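Alginate lyase, family PL7 (Zobellia galactanivorans, PDB 3ZPY) cleaves the algal polysaccharide alginate as a lyase, the chain described being the catalytic domain of a longer marine bacterial protein. Local coordinates at residues G55-F60 against R239-S244; T98-V103 against N183-Y188; G122-P127 against N215-G220; G190-L195 against V202-M207. All coordinates share one frame; numbering follows the deposited sequence.

Contact 1 (G55-F60 against R239-S244)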
loop_
_atom_site.group_PDB
_atom_site.type_symbol
_atom_site.label_atom_id
_atom_site.label_comp_id
_atom_site.label_asym_id
_atom_site.label_seq_id
_atom_site.Cartn_x
_atom_site.Cartn_y
_atom_site.Cartn_z
ATOM N N GLY A 55 5.865 19.139 -2.027
ATOM C CA GLY A 55 7.050 19.509 -1.245
ATOM C C GLY A 55 6.934 19.061 0.188
ATOM O O GLY A 55 7.931 19.115 0.920
ATOM N N GLU A 56 5.760 18.647 0.656
ATOM C CA GLU A 56 5.642 18.111 2.006
ATOM C C GLU A 56 5.286 16.617 1.875
ATOM O O GLU A 56 5.951 15.775 2.506
ATOM C CB GLU A 56 4.522 18.830 2.741
ATOM C CG GLU A 56 4.175 18.228 4.101
ATOM C CD GLU A 56 3.005 18.921 4.822
ATOM O OE1 GLU A 56 2.492 19.968 4.322
ATOM O OE2 GLU A 56 2.558 18.388 5.892
ATOM N N TRP A 57 4.223 16.304 1.148
ATOM C CA TRP A 57 3.753 14.915 1.022
ATOM C C TRP A 57 4.039 14.400 -0.410
ATOM O O TRP A 57 4.136 15.167 -1.336
ATOM C CB TRP A 57 2.227 14.814 1.144
ATOM C CG TRP A 57 1.583 15.445 2.344
ATOM C CD1 TRP A 57 1.134 16.757 2.501
ATOM C CD2 TRP A 57 1.366 14.775 3.595
ATOM N NE1 TRP A 57 0.583 16.922 3.773
ATOM C CE2 TRP A 57 0.695 15.716 4.480
ATOM C CE3 TRP A 57 1.553 13.478 4.017
ATOM C CZ2 TRP A 57 0.295 15.362 5.756
ATOM C CZ3 TRP A 57 1.149 13.092 5.278
ATOM C CH2 TRP A 57 0.498 14.018 6.160
ATOM N N VAL A 58 4.064 13.105 -0.560
ATOM C CA VAL A 58 3.996 12.420 -1.871
ATOM C C VAL A 58 2.633 11.733 -1.951
ATOM O O VAL A 58 2.227 11.033 -1.019
ATOM C CB VAL A 58 5.179 11.450 -2.104
ATOM C CG1 VAL A 58 4.957 10.620 -3.378
ATOM C CG2 VAL A 58 6.495 12.245 -2.162
ATOM N N TYR A 59 1.940 12.087 -3.004
ATOM C CA TYR A 59 0.529 11.632 -3.242
ATOM C C TYR A 59 0.514 10.477 -4.189
ATOM O O TYR A 59 1.292 10.472 -5.192
ATOM C CB TYR A 59 -0.207 12.770 -3.925
ATOM C CG TYR A 59 -0.424 13.994 -3.034
ATOM C CD1 TYR A 59 0.606 14.914 -2.828
ATOM C CD2 TYR A 59 -1.689 14.260 -2.420
ATOM C CE1 TYR A 59 0.433 16.061 -2.009
ATOM C CE2 TYR A 59 -1.828 15.385 -1.587
ATOM C CZ TYR A 59 -0.803 16.259 -1.389
ATOM O OH TYR A 59 -1.016 17.398 -0.586
ATOM N N PHE A 60 -0.259 9.440 -3.829
ATOM C CA PHE A 60 -0.483 8.221 -4.632
ATOM C C PHE A 60 -1.907 8.227 -4.934
ATOM O O PHE A 60 -2.762 8.022 -4.040
ATOM C CB PHE A 60 -0.133 7.011 -3.772
ATOM C CG PHE A 60 1.329 6.973 -3.335
ATOM C CD1 PHE A 60 1.775 7.794 -2.261
ATOM C CD2 PHE A 60 2.248 6.106 -3.965
ATOM C CE1 PHE A 60 3.134 7.745 -1.863
ATOM C CE2 PHE A 60 3.563 6.101 -3.591
ATOM C CZ PHE A 60 3.999 6.864 -2.503
ATOM N N ARG A 239 -1.635 10.146 0.886
ATOM C CA ARG A 239 -0.439 10.973 0.869
ATOM C C ARG A 239 0.477 10.571 2.068
ATOM O O ARG A 239 -0.013 10.276 3.163
ATOM C CB ARG A 239 -0.806 12.456 0.827
ATOM C CG ARG A 239 -1.551 13.025 2.026
ATOM C CD ARG A 239 -1.861 14.485 1.782
ATOM N NE ARG A 239 -2.553 15.110 2.851
ATOM C CZ ARG A 239 -2.926 16.376 2.833
ATOM N NH1 ARG A 239 -2.578 17.165 1.806
ATOM N NH2 ARG A 239 -3.728 16.792 3.803
ATOM N N ILE A 240 1.802 10.546 1.803
ATOM C CA ILE A 240 2.782 9.990 2.746
ATOM C C ILE A 240 3.942 10.979 2.922
ATOM O O ILE A 240 4.404 11.630 1.944
ATOM C CB ILE A 240 3.276 8.581 2.253
ATOM C CG1 ILE A 240 2.084 7.656 2.091
ATOM C CG2 ILE A 240 4.374 8.020 3.126
ATOM C CD1 ILE A 240 2.325 6.294 1.405
ATOM N N LYS A 241 4.452 10.981 4.144
ATOM C CA LYS A 241 5.758 11.624 4.387
ATOM C C LYS A 241 6.472 10.859 5.498
ATOM O O LYS A 241 5.894 9.942 6.105
ATOM C CB LYS A 241 5.616 13.092 4.806
ATOM C CG LYS A 241 4.834 13.395 6.043
ATOM C CD LYS A 241 4.620 14.918 6.166
ATOM C CE LYS A 241 3.861 15.187 7.413
ATOM N NZ LYS A 241 3.772 16.669 7.668
ATOM N N ASN A 242 7.726 11.214 5.827
ATOM C CA ASN A 242 8.457 10.660 6.939
ATOM C C ASN A 242 8.501 9.124 6.870
ATOM O O ASN A 242 8.149 8.439 7.879
ATOM C CB ASN A 242 7.804 11.098 8.300
ATOM C CG ASN A 242 7.833 12.551 8.496
ATOM O OD1 ASN A 242 8.549 13.261 7.827
ATOM N ND2 ASN A 242 6.869 13.006 9.294
ATOM N N LEU A 243 8.852 8.583 5.708
ATOM C CA LEU A 243 8.893 7.148 5.442
ATOM C C LEU A 243 10.286 6.632 5.795
ATOM O O LEU A 243 11.289 7.158 5.332
ATOM C CB LEU A 243 8.688 6.953 3.927
ATOM C CG LEU A 243 8.802 5.479 3.446
ATOM C CD1 LEU A 243 7.842 4.477 4.074
ATOM C CD2 LEU A 243 8.620 5.455 1.935
ATOM N N SER A 244 10.310 5.533 6.523
ATOM C CA SER A 244 11.550 4.776 6.652
ATOM C C SER A 244 11.276 3.335 6.948
ATOM O O SER A 244 10.249 2.999 7.540
ATOM C CB SER A 244 12.402 5.359 7.769
ATOM O OG SER A 244 11.809 5.116 9.006
HETATM O O HOH W 1 6.936 13.227 1.685
#

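Contact 2 (T98-V103 against N183-Y188)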
loop_
_atom_site.group_PDB
_atom_site.type_symbol
_atom_site.label_atom_id
_atom_site.label_comp_id
_atom_site.label_asym_id
_atom_site.label_seq_id
_atom_site.Cartn_x
_atom_site.Cartn_y
_atom_site.Cartn_z
ATOM N N THR A 98 10.654 -3.154 10.516
ATOM C CA THR A 98 9.687 -2.006 10.779
ATOM C C THR A 98 9.546 -1.078 9.578
ATOM O O THR A 98 10.566 -0.757 8.936
ATOM C CB THR A 98 10.254 -1.163 11.959
ATOM O OG1 THR A 98 10.443 -2.028 13.096
ATOM C CG2 THR A 98 9.334 -0.044 12.408
ATOM N N MET A 99 8.299 -0.671 9.315
ATOM C CA MET A 99 8.092 0.412 8.400
ATOM C C MET A 99 7.368 1.464 9.131
ATOM O O MET A 99 6.352 1.208 9.763
ATOM C CB MET A 99 7.285 -0.034 7.177
ATOM C CG MET A 99 6.994 1.129 6.248
ATOM S SD MET A 99 6.262 0.588 4.647
ATOM C CE MET A 99 4.642 -0.061 5.162
ATOM N N GLU A 100 7.940 2.697 9.114
ATOM C CA GLU A 100 7.232 3.882 9.689
ATOM C C GLU A 100 6.895 4.857 8.570
ATOM O O GLU A 100 7.687 5.088 7.661
ATOM C CB GLU A 100 8.116 4.565 10.682
ATOM C CG GLU A 100 8.340 3.732 11.934
ATOM C CD GLU A 100 9.377 4.300 12.866
ATOM O OE1 GLU A 100 10.552 4.179 12.456
ATOM O OE2 GLU A 100 9.025 4.865 13.878
ATOM N N TRP A 101 5.677 5.389 8.632
ATOM C CA TRP A 101 5.265 6.417 7.659
ATOM C C TRP A 101 4.167 7.221 8.221
ATOM O O TRP A 101 3.344 6.741 9.013
ATOM C CB TRP A 101 4.849 5.758 6.321
ATOM C CG TRP A 101 3.600 4.948 6.224
ATOM C CD1 TRP A 101 2.521 5.282 5.390
ATOM C CD2 TRP A 101 3.230 3.703 6.866
ATOM N NE1 TRP A 101 1.549 4.350 5.477
ATOM C CE2 TRP A 101 1.906 3.351 6.349
ATOM C CE3 TRP A 101 3.856 2.838 7.744
ATOM C CZ2 TRP A 101 1.258 2.153 6.762
ATOM C CZ3 TRP A 101 3.208 1.672 8.143
ATOM C CH2 TRP A 101 1.917 1.363 7.691
ATOM N N THR A 102 4.112 8.463 7.812
ATOM C CA THR A 102 3.092 9.384 8.264
ATOM C C THR A 102 2.146 9.497 7.096
ATOM O O THR A 102 2.561 9.812 5.963
ATOM C CB THR A 102 3.771 10.742 8.634
ATOM O OG1 THR A 102 4.645 10.502 9.732
ATOM C CG2 THR A 102 2.720 11.826 9.017
ATOM N N VAL A 103 0.906 9.334 7.390
ATOM C CA VAL A 103 -0.085 9.139 6.233
ATOM C C VAL A 103 -1.353 9.940 6.498
ATOM O O VAL A 103 -1.780 10.155 7.654
ATOM C CB VAL A 103 -0.426 7.613 6.095
ATOM C CG1 VAL A 103 -1.295 7.077 7.271
ATOM C CG2 VAL A 103 -1.118 7.320 4.753
ATOM N N ASN A 183 0.711 8.827 12.391
ATOM C CA ASN A 183 2.055 8.256 12.368
ATOM C C ASN A 183 2.014 6.747 12.553
ATOM O O ASN A 183 1.650 6.278 13.670
ATOM C CB ASN A 183 2.943 8.868 13.448
ATOM C CG ASN A 183 3.101 10.381 13.250
ATOM O OD1 ASN A 183 3.428 10.836 12.115
ATOM N ND2 ASN A 183 2.890 11.169 14.307
ATOM N N CYS A 184 2.274 5.982 11.477
ATOM C CA CYS A 184 2.024 4.525 11.478
ATOM C C CYS A 184 3.339 3.821 11.671
ATOM O O CYS A 184 4.385 4.272 11.171
ATOM C CB CYS A 184 1.459 4.083 10.117
ATOM S SG CYS A 184 -0.037 4.923 9.611
ATOM N N LYS A 185 3.314 2.711 12.421
ATOM C CA LYS A 185 4.495 1.880 12.617
ATOM C C LYS A 185 4.028 0.435 12.466
ATOM O O LYS A 185 3.248 -0.041 13.303
ATOM C CB LYS A 185 5.119 2.175 13.983
ATOM C CG LYS A 185 6.403 1.369 14.250
ATOM C CD LYS A 185 7.170 1.842 15.476
ATOM C CE LYS A 185 6.465 1.658 16.768
ATOM N NZ LYS A 185 7.326 1.796 17.999
ATOM N N LEU A 186 4.528 -0.253 11.453
ATOM C CA LEU A 186 4.136 -1.659 11.136
ATOM C C LEU A 186 5.359 -2.512 11.404
ATOM O O LEU A 186 6.446 -2.273 10.844
ATOM C CB LEU A 186 3.716 -1.673 9.690
ATOM C CG LEU A 186 3.160 -3.010 9.205
ATOM C CD1 LEU A 186 1.925 -3.398 9.999
ATOM C CD2 LEU A 186 2.870 -2.913 7.699
ATOM N N VAL A 187 5.215 -3.458 12.324
ATOM C CA VAL A 187 6.354 -4.254 12.828
ATOM C C VAL A 187 6.017 -5.710 12.543
ATOM O O VAL A 187 4.929 -6.162 12.840
ATOM C CB VAL A 187 6.603 -4.026 14.298
ATOM C CG1 VAL A 187 7.854 -4.809 14.722
ATOM C CG2 VAL A 187 6.879 -2.499 14.609
ATOM N N TYR A 188 7.026 -6.449 12.107
ATOM C CA TYR A 188 6.963 -7.914 12.009
ATOM C C TYR A 188 8.190 -8.394 12.770
ATOM O O TYR A 188 9.315 -8.128 12.349
ATOM C CB TYR A 188 7.047 -8.342 10.501
ATOM C CG TYR A 188 6.524 -9.736 10.180
ATOM C CD1 TYR A 188 6.068 -10.657 11.162
ATOM C CD2 TYR A 188 6.395 -10.102 8.847
ATOM C CE1 TYR A 188 5.600 -11.966 10.794
ATOM C CE2 TYR A 188 5.904 -11.392 8.449
ATOM C CZ TYR A 188 5.476 -12.282 9.434
ATOM O OH TYR A 188 5.007 -13.559 8.994
#

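Contact 3 (G122-P127 against N215-G220)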
loop_
_atom_site.group_PDB
_atom_site.type_symbol
_atom_site.label_atom_id
_atom_site.label_comp_id
_atom_site.label_asym_id
_atom_site.label_seq_id
_atom_site.Cartn_x
_atom_site.Cartn_y
_atom_site.Cartn_z
ATOM N N GLY A 122 -0.740 0.487 3.420
ATOM C CA GLY A 122 0.561 -0.094 3.748
ATOM C C GLY A 122 0.346 -1.593 3.849
ATOM O O GLY A 122 -0.763 -2.052 4.160
ATOM N N GLN A 123 1.408 -2.334 3.559
ATOM C CA GLN A 123 1.345 -3.790 3.521
ATOM C C GLN A 123 2.641 -4.442 3.937
ATOM O O GLN A 123 3.704 -3.838 3.767
ATOM C CB GLN A 123 1.089 -4.364 2.121
ATOM C CG GLN A 123 -0.071 -3.859 1.281
ATOM C CD GLN A 123 0.200 -4.334 -0.166
ATOM O OE1 GLN A 123 0.262 -3.501 -1.078
ATOM N NE2 GLN A 123 0.439 -5.585 -0.348
ATOM N N ILE A 124 2.515 -5.729 4.395
ATOM C CA ILE A 124 3.585 -6.658 4.261
ATOM C C ILE A 124 3.135 -7.739 3.259
ATOM O O ILE A 124 2.040 -8.311 3.403
ATOM C CB ILE A 124 3.924 -7.380 5.622
ATOM C CG1 ILE A 124 4.345 -6.317 6.652
ATOM C CG2 ILE A 124 5.040 -8.453 5.449
ATOM C CD1 ILE A 124 4.285 -6.804 8.096
ATOM N N HIS A 125 4.000 -7.999 2.273
ATOM C CA HIS A 125 3.737 -9.056 1.317
ATOM C C HIS A 125 4.690 -10.198 1.525
ATOM O O HIS A 125 5.904 -9.971 1.676
ATOM C CB HIS A 125 3.757 -8.478 -0.122
ATOM C CG HIS A 125 3.197 -9.443 -1.131
ATOM N ND1 HIS A 125 1.846 -9.602 -1.362
ATOM C CD2 HIS A 125 3.812 -10.376 -1.903
ATOM C CE1 HIS A 125 1.660 -10.552 -2.288
ATOM N NE2 HIS A 125 2.861 -11.038 -2.615
ATOM N N GLY A 126 4.175 -11.443 1.418
ATOM C CA GLY A 126 5.029 -12.607 1.580
ATOM C C GLY A 126 5.101 -13.445 0.320
ATOM O O GLY A 126 4.714 -12.993 -0.753
ATOM N N PRO A 127 5.667 -14.645 0.423
ATOM C CA PRO A 127 5.822 -15.514 -0.720
ATOM C C PRO A 127 4.464 -16.036 -1.226
ATOM O O PRO A 127 3.526 -16.301 -0.415
ATOM C CB PRO A 127 6.690 -16.692 -0.173
ATOM C CG PRO A 127 6.273 -16.737 1.313
ATOM C CD PRO A 127 6.142 -15.250 1.689
ATOM N N ASN A 215 9.379 -11.957 3.056
ATOM C CA ASN A 215 8.519 -10.784 3.226
ATOM C C ASN A 215 9.182 -9.535 2.697
ATOM O O ASN A 215 10.406 -9.386 2.671
ATOM C CB ASN A 215 8.159 -10.570 4.692
ATOM C CG ASN A 215 7.484 -11.769 5.300
ATOM O OD1 ASN A 215 6.300 -12.102 4.981
ATOM N ND2 ASN A 215 8.275 -12.522 6.089
ATOM N N TYR A 216 8.317 -8.597 2.365
ATOM C CA TYR A 216 8.776 -7.228 2.090
ATOM C C TYR A 216 7.636 -6.227 2.330
ATOM O O TYR A 216 6.445 -6.608 2.345
ATOM C CB TYR A 216 9.259 -7.044 0.659
ATOM C CG TYR A 216 8.295 -7.414 -0.440
ATOM C CD1 TYR A 216 8.178 -8.732 -0.888
ATOM C CD2 TYR A 216 7.488 -6.434 -1.035
ATOM C CE1 TYR A 216 7.322 -9.081 -1.976
ATOM C CE2 TYR A 216 6.637 -6.771 -2.076
ATOM C CZ TYR A 216 6.530 -8.050 -2.521
ATOM O OH TYR A 216 5.697 -8.338 -3.620
ATOM N N PHE A 217 8.020 -4.977 2.625
ATOM C CA PHE A 217 7.019 -3.959 2.808
ATOM C C PHE A 217 6.573 -3.353 1.456
ATOM O O PHE A 217 7.360 -3.281 0.503
ATOM C CB PHE A 217 7.612 -2.818 3.643
ATOM C CG PHE A 217 7.784 -3.198 5.085
ATOM C CD1 PHE A 217 6.675 -3.475 5.877
ATOM C CD2 PHE A 217 9.052 -3.260 5.632
ATOM C CE1 PHE A 217 6.857 -3.776 7.236
ATOM C CE2 PHE A 217 9.247 -3.558 6.999
ATOM C CZ PHE A 217 8.134 -3.777 7.788
ATOM N N LYS A 218 5.328 -2.865 1.476
ATOM C CA LYS A 218 4.828 -1.974 0.363
ATOM C C LYS A 218 4.106 -0.844 1.010
ATOM O O LYS A 218 3.497 -1.006 2.088
ATOM C CB LYS A 218 3.955 -2.659 -0.669
ATOM C CG LYS A 218 4.484 -3.947 -1.234
ATOM C CD LYS A 218 3.701 -4.355 -2.495
ATOM C CE LYS A 218 4.160 -3.604 -3.687
ATOM N NZ LYS A 218 3.274 -3.518 -4.842
ATOM N N VAL A 219 4.083 0.305 0.307
ATOM C CA VAL A 219 3.363 1.438 0.907
ATOM C C VAL A 219 2.950 2.369 -0.221
ATOM O O VAL A 219 3.696 2.579 -1.192
ATOM C CB VAL A 219 4.234 2.201 1.972
ATOM C CG1 VAL A 219 5.475 2.859 1.340
ATOM C CG2 VAL A 219 3.473 3.221 2.759
ATOM N N GLY A 220 1.768 2.963 -0.082
ATOM C CA GLY A 220 1.262 3.730 -1.231
ATOM C C GLY A 220 -0.279 3.670 -1.190
ATOM O O GLY A 220 -0.943 3.765 -0.112
#

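Contact 4 (G190-L195 against V202-M207)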
loop_
_atom_site.group_PDB
_atom_site.type_symbol
_atom_site.label_atom_id
_atom_site.label_comp_id
_atom_site.label_asym_id
_atom_site.label_seq_id
_atom_site.Cartn_x
_atom_site.Cartn_y
_atom_site.Cartn_z
ATOM N N GLY A 190 9.361 -11.567 15.854
ATOM C CA GLY A 190 8.947 -12.694 16.701
ATOM C C GLY A 190 7.763 -13.521 16.186
ATOM O O GLY A 190 7.144 -14.224 16.931
ATOM N N GLY A 191 7.501 -13.384 14.883
ATOM C CA GLY A 191 6.429 -13.933 14.187
ATOM C C GLY A 191 5.100 -13.210 14.421
ATOM O O GLY A 191 4.095 -13.628 13.942
ATOM N N TYR A 192 5.090 -12.075 15.116
ATOM C CA TYR A 192 3.909 -11.242 15.271
ATOM C C TYR A 192 3.899 -10.099 14.255
ATOM O O TYR A 192 4.928 -9.449 14.036
ATOM C CB TYR A 192 3.872 -10.560 16.651
ATOM C CG TYR A 192 3.525 -11.519 17.786
ATOM C CD1 TYR A 192 4.511 -12.404 18.326
ATOM C CD2 TYR A 192 2.271 -11.459 18.385
ATOM C CE1 TYR A 192 4.185 -13.250 19.404
ATOM C CE2 TYR A 192 1.946 -12.385 19.423
ATOM C CZ TYR A 192 2.900 -13.185 19.932
ATOM O OH TYR A 192 2.681 -14.107 20.991
ATOM N N VAL A 193 2.716 -9.826 13.661
ATOM C CA VAL A 193 2.467 -8.637 12.814
ATOM C C VAL A 193 1.728 -7.649 13.674
ATOM O O VAL A 193 0.774 -7.977 14.378
ATOM C CB VAL A 193 1.587 -9.049 11.631
ATOM C CG1 VAL A 193 1.191 -7.829 10.848
ATOM C CG2 VAL A 193 2.382 -10.038 10.796
ATOM N N GLU A 194 2.219 -6.397 13.669
ATOM C CA GLU A 194 1.669 -5.345 14.554
ATOM C C GLU A 194 1.658 -3.995 13.935
ATOM O O GLU A 194 2.619 -3.619 13.230
ATOM C CB GLU A 194 2.439 -5.320 15.863
ATOM C CG GLU A 194 1.922 -4.307 16.897
ATOM C CD GLU A 194 2.479 -4.601 18.263
ATOM O OE1 GLU A 194 3.508 -5.352 18.365
ATOM O OE2 GLU A 194 1.875 -4.156 19.251
ATOM N N LEU A 195 0.517 -3.318 14.138
ATOM C CA LEU A 195 0.417 -1.884 13.762
ATOM C C LEU A 195 0.253 -1.045 14.954
ATOM O O LEU A 195 -0.637 -1.261 15.760
ATOM C CB LEU A 195 -0.797 -1.702 12.814
ATOM C CG LEU A 195 -1.042 -0.282 12.279
ATOM C CD1 LEU A 195 0.026 0.211 11.307
ATOM C CD2 LEU A 195 -2.414 -0.234 11.622
ATOM N N VAL A 202 -2.554 -0.820 17.892
ATOM C CA VAL A 202 -3.991 -0.995 17.566
ATOM C C VAL A 202 -4.365 -2.390 17.023
ATOM O O VAL A 202 -5.521 -2.778 16.994
ATOM C CB VAL A 202 -4.509 0.108 16.609
ATOM C CG1 VAL A 202 -4.269 1.485 17.226
ATOM C CG2 VAL A 202 -3.776 0.060 15.286
ATOM N N PHE A 203 -3.328 -3.131 16.671
ATOM C CA PHE A 203 -3.528 -4.526 16.125
ATOM C C PHE A 203 -2.227 -5.276 16.349
ATOM O O PHE A 203 -1.177 -4.780 15.927
ATOM C CB PHE A 203 -3.810 -4.476 14.612
ATOM C CG PHE A 203 -3.879 -5.853 14.048
ATOM C CD1 PHE A 203 -4.978 -6.627 14.194
ATOM C CD2 PHE A 203 -2.736 -6.365 13.437
ATOM C CE1 PHE A 203 -4.987 -7.962 13.723
ATOM C CE2 PHE A 203 -2.735 -7.655 12.943
ATOM C CZ PHE A 203 -3.854 -8.449 13.081
ATOM N N ARG A 204 -2.310 -6.472 16.892
ATOM C CA ARG A 204 -1.115 -7.282 17.035
ATOM C C ARG A 204 -1.576 -8.737 17.006
ATOM O O ARG A 204 -2.458 -9.110 17.829
ATOM C CB ARG A 204 -0.422 -6.963 18.381
ATOM C CG ARG A 204 0.714 -7.911 18.692
ATOM C CD ARG A 204 1.461 -7.504 19.959
ATOM N NE ARG A 204 2.217 -8.625 20.527
ATOM C CZ ARG A 204 3.466 -8.955 20.167
ATOM N NH1 ARG A 204 4.130 -8.180 19.303
ATOM N NH2 ARG A 204 4.063 -9.982 20.769
ATOM N N LYS A 205 -0.923 -9.594 16.168
ATOM C CA LYS A 205 -1.395 -10.966 16.043
ATOM C C LYS A 205 -0.262 -11.804 15.522
ATOM O O LYS A 205 0.462 -11.402 14.609
ATOM C CB LYS A 205 -2.609 -11.037 15.093
ATOM C CG LYS A 205 -3.284 -12.424 15.119
ATOM C CD LYS A 205 -4.653 -12.312 14.410
ATOM C CE LYS A 205 -5.421 -13.655 14.383
ATOM N NZ LYS A 205 -5.718 -14.040 15.775
ATOM N N LYS A 206 -0.144 -13.016 16.079
ATOM C CA LYS A 206 0.866 -13.982 15.631
ATOM C C LYS A 206 0.478 -14.621 14.288
ATOM O O LYS A 206 -0.682 -15.029 14.116
ATOM C CB LYS A 206 1.355 -14.832 16.780
ATOM C CG LYS A 206 2.595 -15.664 16.495
ATOM C CD LYS A 206 2.825 -16.702 17.581
ATOM C CE LYS A 206 4.266 -17.185 17.588
ATOM N NZ LYS A 206 5.231 -16.052 17.600
ATOM N N MET A 207 1.460 -14.808 13.421
ATOM C CA MET A 207 1.331 -15.660 12.225
ATOM C C MET A 207 1.579 -17.090 12.669
ATOM O O MET A 207 2.740 -17.488 13.008
ATOM C CB MET A 207 2.351 -15.274 11.171
ATOM C CG MET A 207 2.008 -13.982 10.499
ATOM S SD MET A 207 0.715 -14.227 9.261
ATOM C CE MET A 207 1.706 -15.127 8.005
#

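Contact 1 (G55-F60 against R239-S244)
The guanidinium of Arg239 lies flat over one face of the Trp57 indole, the two planes 11° apart and the group centres separated by 4.1 Å. Nearer the backbone, Arg239 CD sits 3.6 Å from the centroid of the five-membered ring of Trp57, almost on its normal, so that a CH-pi contact continues the cation-pi stack. Lys241 covers the opposite face: its CD lies 3.9 Å from the centroid of the six-membered ring of Trp57, with the ammonium further out over the same ring. Both chains start with CG wedged between the backbone N and the carbonyl carbon (chi1 64° for Arg239, 59° for Lys241) and then run out extended, which sets them along the two faces of the indole.

Beyond the ring, Lys241 NZ makes a 2.8 Å salt bridge to Glu56 OE2, and Arg239 NH1 donates in its own plane to Tyr59 OH at 2.9 Å. That hydroxyl also bonds Asp54, while Arg239 NH2 reaches Gln104. The antiparallel pair Val58 and Ile240 carries both backbone bonds, and a water donating to Glu56 O and Ile240 O prolongs the ladder. On the face bearing Ile240, its CD1 meets Phe60 CE1 at 3.7 Å.

A leucine in place of Trp57 would probably strip the guanidinium and the Lys241 chain of the flat surface they pack on, leaving Arg239 held by its in-plane bonds alone. The sandwich thus lets two positive side chains flank one indole at the jelly-roll sheet, their charge probably softened by the pi cloud and, for Lys241, by Glu56.

Contact 2 (T98-V103 against N183-Y188)
Trp101 presents one face of its indole to Cys184, whose CB stands 3.4 Å from the centroid of the six-membered ring of Trp101, only 7° off the normal. Cys184 SG lies over the same face at 4.2 Å from that centroid, a sulfur-aromatic contact, and also meets Val103 CG1 at 3.4 Å. At the rim, Trp101 CZ3 touches Leu186 CB at 3.7 Å, near the ring plane. With CG between the backbone N and the carbonyl carbon (chi1 70°), the indole swings toward the neighbouring strand, and Met99 CE closes its second face.

These are central antiparallel strands of one jelly-roll sheet, Met99-Leu186 and Trp101-Cys184 each sharing two backbone hydrogen bonds; this face looks inward, against Phe217, Val219 and Phe121 of the opposing sheet. An alanine replacing Trp101 would be likely to open a gap between Cys184 and Met99, both left without the ring they cover.

On the other face the side chains run alongside one another. Thr102 OG1 donates to Asn183 OD1 at 2.7 Å, in the carbonyl plane of the amide. Glu100 CG and Lys185 CG pack at 3.8 Å, yet Glu100 OE2 and Lys185 NZ stay 5.4 Å apart; Lys185 instead forms a cation-pi pair with Phe196.

Contact 3 (G122-P127 against N215-G220)
Asn215 enters alongside the end of the partner strand, its CB resting on Ile124 CG2 at 3.8 Å and its CA giving a short C-H...O contact to His125 O at 3.1 Å. Its amide nitrogen is held elsewhere, by Trp90 O. Tyr216 pairs with His125 through two backbone bonds, and its ring takes His125 CB over one face, 4.0 Å from the centroid. The two rings lie obliquely, planes at 49°, with Tyr216 OH 3.3 Å from His125 CD2. A chi1 of 55° folds the Tyr216 ring back over its partner.

Phe217 points to the opposite face of the sheet, where its CE1 meets Ile124 CG1 at 3.6 Å; the ring edge comes close to Gln123 O. Lys218 bonds Gln123 by both backbone groups, although its N approaches Gln123 O from above the carbonyl plane, 38° out of it. The lysine side chain runs beside that of Gln123 and ends in a salt bridge with Glu78. After Val219 the chain turns a corner.

Gln-Ile-His and Tyr-Phe-Lys belong to the sequence signatures of PL7 lyases; as in relatives, the face bearing Gln123, His125, Tyr216 and Lys218 probably lines the substrate cleft. Strands 76-83 and 138-146 flank the pair, with Asp138 bonding His125 ND1. On the opposite face, Ile124 and Phe217 pack on Leu186 of strand 182-189 in the other sheet.

Contact 4 (G190-L195 against V202-M207)
Val193 and Met207 meet on the inward face of this hairpin, Val193 CG2 lying 4.0 Å from Met207 CG. Phe203 continues the apolar row, its ring standing obliquely near Val193 O, and Leu195 CD2 touches Val202 CG2 at 3.9 Å. Here a classic beta bulge sets two residues, Val202 and Phe203, against the single Leu195, whose O accepts a bond from Val202 N at 2.9 Å and a weak one from Phe203 N at 3.4 Å. Beyond the bulge the pairing is regular, Leu195 N bonding Phe203 O and Val193 exchanging two bonds with Lys205, and Met207 N closes the far end on Gly191 O. Gly191 itself has a positive phi, which favours glycine.

The outward face is polar. Arg204 lays its guanidinium flat on the Tyr192 ring, planes at 9° and Arg204 CZ 3.7 Å from the centroid of the Tyr192 ring. Lys206 CB packs on the opposite face, also 3.7 Å from that centroid, so the phenol is sandwiched between two basic chains. Arg204 leaves the backbone with CG opposite its N (chi1 172°) and reaches past Glu194, whose OE1 accepts a hydrogen bond from Arg204 NH1 at 3.0 Å, part of a salt bridge. The donor comes from above the carboxylate plane, 39° out, while Glu194 OE2 is bound by Ser201 OG. Both grips come from strand 200-206 and fix the Glu194 carboxylate over the polar face.

Strand 192-197 lies between strand 182-189 and strand 200-206, the outermost of its sheet. The inward side chains rest on strands 138-146 and 154-160, and Phe203 and Met207 also reach helix 162-165.

Overall arrangement
Contacts 1, 2 and 4 succeed one another across one sheet of the jelly roll, whereas contact 3 belongs to the facing sheet. Strands 235-247 and 96-107 are neighbours, so contacts 1 and 2 touch, with centres about 13 Å apart; contact 4 joins contact 2 at the same spacing, Val187 N meeting Glu194 O, but lies about 25 Å from contact 1 between centres. Contact 3, nearest the middle of the chain, packs against them from the facing sheet: Ile240 of contact 1 and Trp101 of contact 2 both meet Val219. The substrate cleft expected for the family lies on the sheet of contact 3, while the sodium ion is bound elsewhere, by Thr35, Ala37 and Ile40.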